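Local coordinates for protein octopine dehydrogenase (Pecten maximus, PDB 3C7A) that catalyses the NADH-dependent reductive condensation of L-arginine with pyruvate to D-octopine, and the reverse oxidation, at residues 97-102 and 123-128; 226-231 and 315-320; 82-87 and 105-110. All coordinates share one frame; numbering follows the deposited sequence.

In the fold
Contacts 1 and 3 belong to the Rossmann-type NAD-binding domain; contact 2 lies in the alpha-helical domain, on the other side of the chain's centre. Contact 1 is mostly buried: an aromatic ring, a sulfur and aliphatic groups join helices 95-102 and 121-129. Contact 3, partly buried and about 14 Å away between centres, ties the approach to strand 85-88 to the loop before strand 111-114 through one hydrogen bond from a glutamine amide and several waters. The two interleave along the chain, and Met-102 CE packs on Val-86 CG1. Contact 2, about 43 Å from contact 1 between centres, is a surface bridge made by backbone hydrogen bonds between a loop and strand 316-319.

Contact 1 (97-102 and 123-128); sequences GYFQAM and FQCRDI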
# COMPACT_ATOMS: atom_id res chain seq x y z
N GLY A 97 11.57 1.73 -10.57
CA GLY A 97 12.97 1.34 -10.71
C GLY A 97 13.23 -0.16 -10.67
O GLY A 97 14.08 -0.67 -11.41
N TYR A 98 12.49 -0.87 -9.82
CA TYR A 98 12.64 -2.32 -9.67
C TYR A 98 12.05 -3.13 -10.84
O TYR A 98 12.63 -4.14 -11.24
CB TYR A 98 12.09 -2.81 -8.32
CG TYR A 98 12.95 -2.42 -7.14
CD1 TYR A 98 14.12 -3.13 -6.85
CD2 TYR A 98 12.61 -1.35 -6.32
CE1 TYR A 98 14.93 -2.78 -5.77
CE2 TYR A 98 13.41 -0.99 -5.23
CZ TYR A 98 14.57 -1.71 -4.96
OH TYR A 98 15.36 -1.35 -3.89
N PHE A 99 10.92 -2.67 -11.39
CA PHE A 99 10.31 -3.31 -12.56
C PHE A 99 11.20 -3.22 -13.81
O PHE A 99 11.30 -4.19 -14.58
CB PHE A 99 8.92 -2.71 -12.87
CG PHE A 99 7.82 -3.20 -11.95
CD1 PHE A 99 7.61 -4.56 -11.74
CD2 PHE A 99 6.96 -2.29 -11.34
CE1 PHE A 99 6.58 -5.01 -10.90
CE2 PHE A 99 5.92 -2.72 -10.51
CZ PHE A 99 5.74 -4.09 -10.29
N GLN A 100 11.84 -2.07 -14.01
CA GLN A 100 12.75 -1.86 -15.15
C GLN A 100 14.01 -2.74 -15.07
O GLN A 100 14.48 -3.24 -16.09
CB GLN A 100 13.15 -0.38 -15.26
CG GLN A 100 12.06 0.53 -15.83
CD GLN A 100 12.42 2.02 -15.79
OE1 GLN A 100 11.90 2.81 -16.58
NE2 GLN A 100 13.30 2.40 -14.87
N ALA A 101 14.54 -2.91 -13.86
CA ALA A 101 15.78 -3.67 -13.65
C ALA A 101 15.62 -5.19 -13.80
O ALA A 101 16.54 -5.87 -14.26
CB ALA A 101 16.38 -3.33 -12.29
N MET A 102 14.45 -5.72 -13.41
CA MET A 102 14.21 -7.17 -13.41
C MET A 102 13.77 -7.74 -14.76
O MET A 102 13.85 -8.95 -14.98
CB MET A 102 13.18 -7.54 -12.32
CG MET A 102 11.72 -7.18 -12.66
SD MET A 102 10.49 -7.85 -11.52
CE MET A 102 10.72 -6.79 -10.09
N PHE A 123 -1.48 -2.24 -13.20
CA PHE A 123 -1.37 -1.47 -14.45
C PHE A 123 0.09 -1.17 -14.82
O PHE A 123 0.46 -1.24 -15.99
CB PHE A 123 -2.17 -0.15 -14.38
CG PHE A 123 -3.63 -0.31 -14.01
CD1 PHE A 123 -4.41 -1.33 -14.58
CD2 PHE A 123 -4.24 0.58 -13.13
CE1 PHE A 123 -5.76 -1.47 -14.24
CE2 PHE A 123 -5.59 0.45 -12.79
CZ PHE A 123 -6.35 -0.58 -13.35
N GLN A 124 0.89 -0.83 -13.80
CA GLN A 124 2.31 -0.50 -13.97
C GLN A 124 3.15 -1.70 -14.42
O GLN A 124 4.01 -1.58 -15.29
CB GLN A 124 2.87 0.11 -12.67
CG GLN A 124 4.30 0.64 -12.76
CD GLN A 124 4.77 1.31 -11.47
OE1 GLN A 124 4.65 0.75 -10.37
NE2 GLN A 124 5.33 2.51 -11.60
N CYS A 125 2.89 -2.86 -13.80
CA CYS A 125 3.58 -4.12 -14.13
C CYS A 125 3.34 -4.54 -15.59
O CYS A 125 4.28 -4.99 -16.27
CB CYS A 125 3.15 -5.23 -13.17
SG CYS A 125 4.06 -6.80 -13.31
N ARG A 126 2.10 -4.40 -16.05
CA ARG A 126 1.72 -4.75 -17.42
C ARG A 126 2.43 -3.90 -18.48
O ARG A 126 2.86 -4.41 -19.52
CB ARG A 126 0.19 -4.66 -17.60
CG ARG A 126 -0.59 -5.85 -17.04
CD ARG A 126 -2.09 -5.56 -16.99
NE ARG A 126 -2.89 -6.78 -16.85
CZ ARG A 126 -4.19 -6.81 -16.54
NH1 ARG A 126 -4.86 -5.69 -16.32
NH2 ARG A 126 -4.81 -7.98 -16.43
N ASP A 127 2.55 -2.60 -18.21
CA ASP A 127 3.18 -1.65 -19.13
C ASP A 127 4.67 -1.91 -19.35
O ASP A 127 5.16 -1.86 -20.49
CB ASP A 127 2.96 -0.20 -18.65
CG ASP A 127 3.51 0.84 -19.62
OD1 ASP A 127 2.88 1.07 -20.67
OD2 ASP A 127 4.57 1.43 -19.32
N ILE A 128 5.40 -2.20 -18.27
CA ILE A 128 6.85 -2.34 -18.32
C ILE A 128 7.32 -3.73 -18.79
O ILE A 128 8.29 -3.83 -19.55
CB ILE A 128 7.51 -1.92 -16.96
CG1 ILE A 128 7.20 -0.45 -16.65
CG2 ILE A 128 9.03 -2.13 -16.99
CD1 ILE A 128 7.46 -0.03 -15.21
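Phe-99 reaches from helix 95-102 to Gln-124, Cys-125 and Ile-128 of helix 121-129, two successive helices of the Rossmann-type domain with strand 111-114 between them in the chain. The segment axes run in nearly the same direction, 32° apart, and approach to 10.1 Å, a gap bridged by side chains. The phenyl group leaves its helix with CG beside the backbone N and anti to the carbonyl carbon (chi1 -77°), which carries the ring over to the facing helix. Its CB starts the contact against Ile-128 CD1 at 3.8 Å. Farther out the two sides of the ring meet different groups. On one, CE2 meets Gln-124 OE1 at 3.7 Å; the oxygen lies in the plane of the ring, and CD2 is close to it as well, so the carbonyl end of the amide faces the ring's C-H edge while the amide plane is turned steeply against the ring. That same OE1 accepts a hydrogen bond from Arg-381 NH2, which should help to fix the amide. On the other side, CE1 touches Cys-125 SG, which stands above the ring plane, at 3.9 Å. The sulfur-aromatic approach is oblique, with SG 42° off the ring normal, and Cys-125 CA lies over the same face. At the tip, CZ rests 4.0 Å from Cys-125 CB. With an alanine here the ring is gone, which would probably open a gap beside Cys-125 and leave its sulfur without an aromatic partner. Toward the more exposed side, Ile-128 CG2 lies beside the backbone of Phe-99 and closes on the chain of Gln-100, 4.2 Å from its CG.

Contact 2 (226-231 and 315-320); sequences KPVPEA and GGVAPD
Val-228 and Val-317 form a single antiparallel bridge, a hydrogen-bonded pair that adds the loop after helix 211-220 to the outside of the beta hairpin 310-319 in the alpha-helical domain. Val-228 N bonds to Val-317 O at 3.3 Å, and Val-317 N returns to Val-228 O at 3.1 Å; both donors lie in the plane of the carbonyl they meet. The valine side chains cross at about a right angle and touch through CG2 on each, 3.8 Å apart. With CG1 anti to the carbonyl carbon (chi1 -67°), Val-317 holds CG2 between its backbone N and carbonyl carbon, close to Val-228 O. Next to the bridge, Gly-316 brings its CA to 3.6 Å from Val-228 O in a CA-H...O contact; a CB here would run into that oxygen. Pro-227 extends the contact, its CG lying 3.7 Å from Gly-315 O. Farther out, Lys-226 O is held by Trp-223 NE1 and Lys-226 N by Asp-224 OD1, bonds within the loop that help hold the chain before Pro-227. Strand 316-319 pairs on with strand 310-313 through Ala-318 and Lys-311, Ala-231 touches Val-310 of that strand, and helix 211-220 meets Val-228 through Arg-219 and Pro-319 through Trp-220.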
# COMPACT_ATOMS: atom_id res chain seq x y z
N LYS A 226 -4.05 32.28 12.32
CA LYS A 226 -3.72 32.55 13.72
C LYS A 226 -3.25 31.29 14.45
O LYS A 226 -3.84 30.22 14.29
CB LYS A 226 -4.92 33.18 14.45
CG LYS A 226 -5.36 34.54 13.89
CD LYS A 226 -4.30 35.62 14.10
CE LYS A 226 -4.68 36.92 13.40
NZ LYS A 226 -3.65 37.98 13.60
N PRO A 227 -2.17 31.42 15.27
CA PRO A 227 -1.56 30.27 15.95
C PRO A 227 -2.37 29.73 17.14
O PRO A 227 -3.23 30.43 17.68
CB PRO A 227 -0.23 30.83 16.44
CG PRO A 227 -0.49 32.28 16.65
CD PRO A 227 -1.47 32.68 15.58
N VAL A 228 -2.08 28.49 17.52
CA VAL A 228 -2.74 27.81 18.66
C VAL A 228 -1.73 27.48 19.77
O VAL A 228 -0.52 27.42 19.51
CB VAL A 228 -3.50 26.53 18.21
CG1 VAL A 228 -4.73 26.89 17.37
CG2 VAL A 228 -2.58 25.56 17.46
N PRO A 229 -2.21 27.28 21.02
CA PRO A 229 -1.33 26.98 22.16
C PRO A 229 -0.50 25.70 22.03
O PRO A 229 0.70 25.72 22.34
CB PRO A 229 -2.31 26.85 23.34
CG PRO A 229 -3.53 27.59 22.91
CD PRO A 229 -3.63 27.35 21.44
N GLU A 230 -1.12 24.61 21.59
CA GLU A 230 -0.42 23.32 21.43
C GLU A 230 -1.04 22.45 20.32
O GLU A 230 -2.04 22.83 19.71
CB GLU A 230 -0.38 22.55 22.76
CG GLU A 230 -1.74 22.11 23.30
CD GLU A 230 -1.63 21.27 24.57
OE1 GLU A 230 -0.70 20.43 24.67
OE2 GLU A 230 -2.48 21.43 25.47
N ALA A 231 -0.42 21.29 20.06
CA ALA A 231 -0.89 20.36 19.03
C ALA A 231 -2.21 19.67 19.42
O ALA A 231 -2.28 19.00 20.45
CB ALA A 231 0.19 19.32 18.73
N GLY A 315 4.00 33.41 18.59
CA GLY A 315 2.93 33.33 19.57
C GLY A 315 2.24 31.98 19.55
O GLY A 315 1.04 31.91 20.00
N GLY A 316 2.88 30.91 19.18
CA GLY A 316 2.32 29.55 19.25
C GLY A 316 2.88 28.55 18.26
O GLY A 316 4.07 28.59 17.93
N VAL A 317 2.02 27.63 17.81
CA VAL A 317 2.38 26.63 16.79
C VAL A 317 1.43 26.66 15.59
O VAL A 317 0.31 27.16 15.68
CB VAL A 317 2.44 25.18 17.38
CG1 VAL A 317 3.60 25.03 18.36
CG2 VAL A 317 1.11 24.78 18.03
N ALA A 318 1.90 26.12 14.46
CA ALA A 318 1.14 26.10 13.21
C ALA A 318 1.26 24.75 12.49
O ALA A 318 2.26 24.04 12.69
CB ALA A 318 1.61 27.24 12.29
N PRO A 319 0.26 24.38 11.66
CA PRO A 319 0.28 23.09 10.95
C PRO A 319 1.48 22.90 10.03
O PRO A 319 1.83 23.82 9.28
CB PRO A 319 -1.02 23.11 10.14
CG PRO A 319 -1.40 24.56 10.04
CD PRO A 319 -0.95 25.15 11.34
N ASP A 320 2.10 21.72 10.09
CA ASP A 320 3.26 21.39 9.27
C ASP A 320 2.88 20.48 8.11
O ASP A 320 2.71 19.27 8.28
CB ASP A 320 4.37 20.75 10.13
CG ASP A 320 5.63 20.42 9.34
OD1 ASP A 320 5.91 21.07 8.31
OD2 ASP A 320 6.36 19.50 9.77

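Contact 3 (82-87 and 105-110); sequences GADVVI and YVQDSA. With EDO (1,2-ethanediol), chain D.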
# COMPACT_ATOMS: atom_id res chain seq x y z
N GLY A 82 16.80 -17.19 -11.81
CA GLY A 82 16.42 -18.47 -11.20
C GLY A 82 15.49 -18.40 -10.00
O GLY A 82 15.19 -19.43 -9.39
N ALA A 83 15.01 -17.20 -9.67
CA ALA A 83 14.16 -16.99 -8.50
C ALA A 83 12.72 -17.49 -8.70
O ALA A 83 12.13 -17.30 -9.76
CB ALA A 83 14.17 -15.52 -8.09
N ASP A 84 12.17 -18.11 -7.65
CA ASP A 84 10.79 -18.62 -7.66
C ASP A 84 9.76 -17.58 -7.17
O ASP A 84 8.60 -17.61 -7.59
CB ASP A 84 10.68 -19.90 -6.81
CG ASP A 84 11.55 -21.04 -7.34
OD1 ASP A 84 11.41 -21.42 -8.52
OD2 ASP A 84 12.37 -21.57 -6.55
N VAL A 85 10.19 -16.70 -6.27
CA VAL A 85 9.34 -15.64 -5.70
C VAL A 85 10.10 -14.31 -5.62
O VAL A 85 11.28 -14.29 -5.24
CB VAL A 85 8.83 -16.01 -4.26
CG1 VAL A 85 7.74 -15.05 -3.80
CG2 VAL A 85 8.31 -17.45 -4.20
N VAL A 86 9.44 -13.21 -5.99
CA VAL A 86 10.01 -11.85 -5.90
C VAL A 86 9.06 -10.91 -5.13
O VAL A 86 7.92 -10.69 -5.56
CB VAL A 86 10.32 -11.25 -7.31
CG1 VAL A 86 11.00 -9.89 -7.19
CG2 VAL A 86 11.18 -12.20 -8.14
N ILE A 87 9.54 -10.35 -4.02
CA ILE A 87 8.71 -9.56 -3.10
C ILE A 87 9.21 -8.11 -2.91
O ILE A 87 10.36 -7.90 -2.52
CB ILE A 87 8.57 -10.24 -1.70
CG1 ILE A 87 8.09 -11.70 -1.84
CG2 ILE A 87 7.62 -9.45 -0.79
CD1 ILE A 87 8.32 -12.56 -0.61
N TYR A 105 15.61 -10.61 -16.91
CA TYR A 105 16.11 -11.78 -16.16
C TYR A 105 15.04 -12.67 -15.50
O TYR A 105 15.35 -13.78 -15.06
CB TYR A 105 17.16 -11.34 -15.12
CG TYR A 105 18.29 -10.50 -15.69
CD1 TYR A 105 19.30 -11.09 -16.46
CD2 TYR A 105 18.35 -9.13 -15.47
CE1 TYR A 105 20.34 -10.33 -16.99
CE2 TYR A 105 19.39 -8.35 -15.99
CZ TYR A 105 20.38 -8.96 -16.75
OH TYR A 105 21.41 -8.21 -17.27
N VAL A 106 13.80 -12.20 -15.45
CA VAL A 106 12.71 -12.92 -14.76
C VAL A 106 12.14 -14.09 -15.60
O VAL A 106 11.89 -13.94 -16.80
CB VAL A 106 11.58 -11.94 -14.29
CG1 VAL A 106 10.91 -11.23 -15.47
CG2 VAL A 106 10.55 -12.64 -13.41
N GLN A 107 11.94 -15.25 -14.95
CA GLN A 107 11.45 -16.46 -15.64
C GLN A 107 9.92 -16.55 -15.73
O GLN A 107 9.21 -15.91 -14.95
CB GLN A 107 12.06 -17.74 -15.03
CG GLN A 107 11.59 -18.12 -13.62
CD GLN A 107 12.10 -19.49 -13.16
OE1 GLN A 107 12.22 -20.42 -13.96
NE2 GLN A 107 12.39 -19.60 -11.87
N ASP A 108 9.43 -17.35 -16.68
CA ASP A 108 7.99 -17.52 -16.94
C ASP A 108 7.16 -17.94 -15.72
O ASP A 108 6.02 -17.49 -15.56
CB ASP A 108 7.76 -18.51 -18.09
CG ASP A 108 7.91 -17.87 -19.48
OD1 ASP A 108 8.27 -16.67 -19.58
OD2 ASP A 108 7.66 -18.57 -20.48
N SER A 109 7.72 -18.80 -14.87
CA SER A 109 6.97 -19.38 -13.74
C SER A 109 7.09 -18.61 -12.41
O SER A 109 6.79 -19.17 -11.35
CB SER A 109 7.37 -20.85 -13.55
OG SER A 109 8.68 -20.98 -13.02
N ALA A 110 7.50 -17.35 -12.47
CA ALA A 110 7.70 -16.54 -11.26
C ALA A 110 6.41 -15.97 -10.65
O ALA A 110 5.44 -15.71 -11.37
CB ALA A 110 8.69 -15.41 -11.55
C1 EDO D . 12.56 -17.17 -19.23
O1 EDO D . 13.73 -17.03 -20.05
C2 EDO D . 11.64 -18.23 -19.83
O2 EDO D . 11.37 -19.23 -18.84
O HOH W 1 15.58 -16.76 -14.46
O HOH W 2 13.04 -15.35 -11.97
O HOH W 3 7.05 -19.94 -8.74
O HOH W 4 9.25 -21.56 -10.30
O HOH W 5 12.99 -22.72 -10.64
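The backbones of Asp-84 and Ala-110 approach to 5.2 Å between their CA atoms where a type I beta turn, Gln-107 to Ala-110, comes up beside the chain entering strand 85-88. This is the N-terminal end of the two parallel strands of a beta-alpha-beta unit (85-88, 95-102, 111-114) of the Rossmann-type sheet: the turn leads into strand 111-114, paired with strand 85-88 through Val-86. One direct hydrogen bond joins the segments, from Gln-107 NE2 to Ala-83 O at 3.1 Å. The N-H points almost straight at the oxygen (173°), which lies in the plane of the amide, but the donor stands well above the carbonyl plane of Ala-83. Gln-107 gets there with CG between its backbone N and carbonyl carbon (chi1 70°) and an extended chain beyond. A water donates a second bond to Ala-83 O and accepts one from Gln-107 N, so the same glutamine reaches one carbonyl directly by its side chain and through a water by its backbone N. Other waters fill in the seam: one joins Gly-82 N to Tyr-105 O, another donates to both Asp-84 O and Ser-109 O. The carboxylate of Asp-84 is divided, OD2 accepting from Lys-4 N of strand 3-8 while OD1 takes two waters, at 2.8 and 2.9 Å from OD1; the nearer is also 2.8 Å from Ser-109 OG.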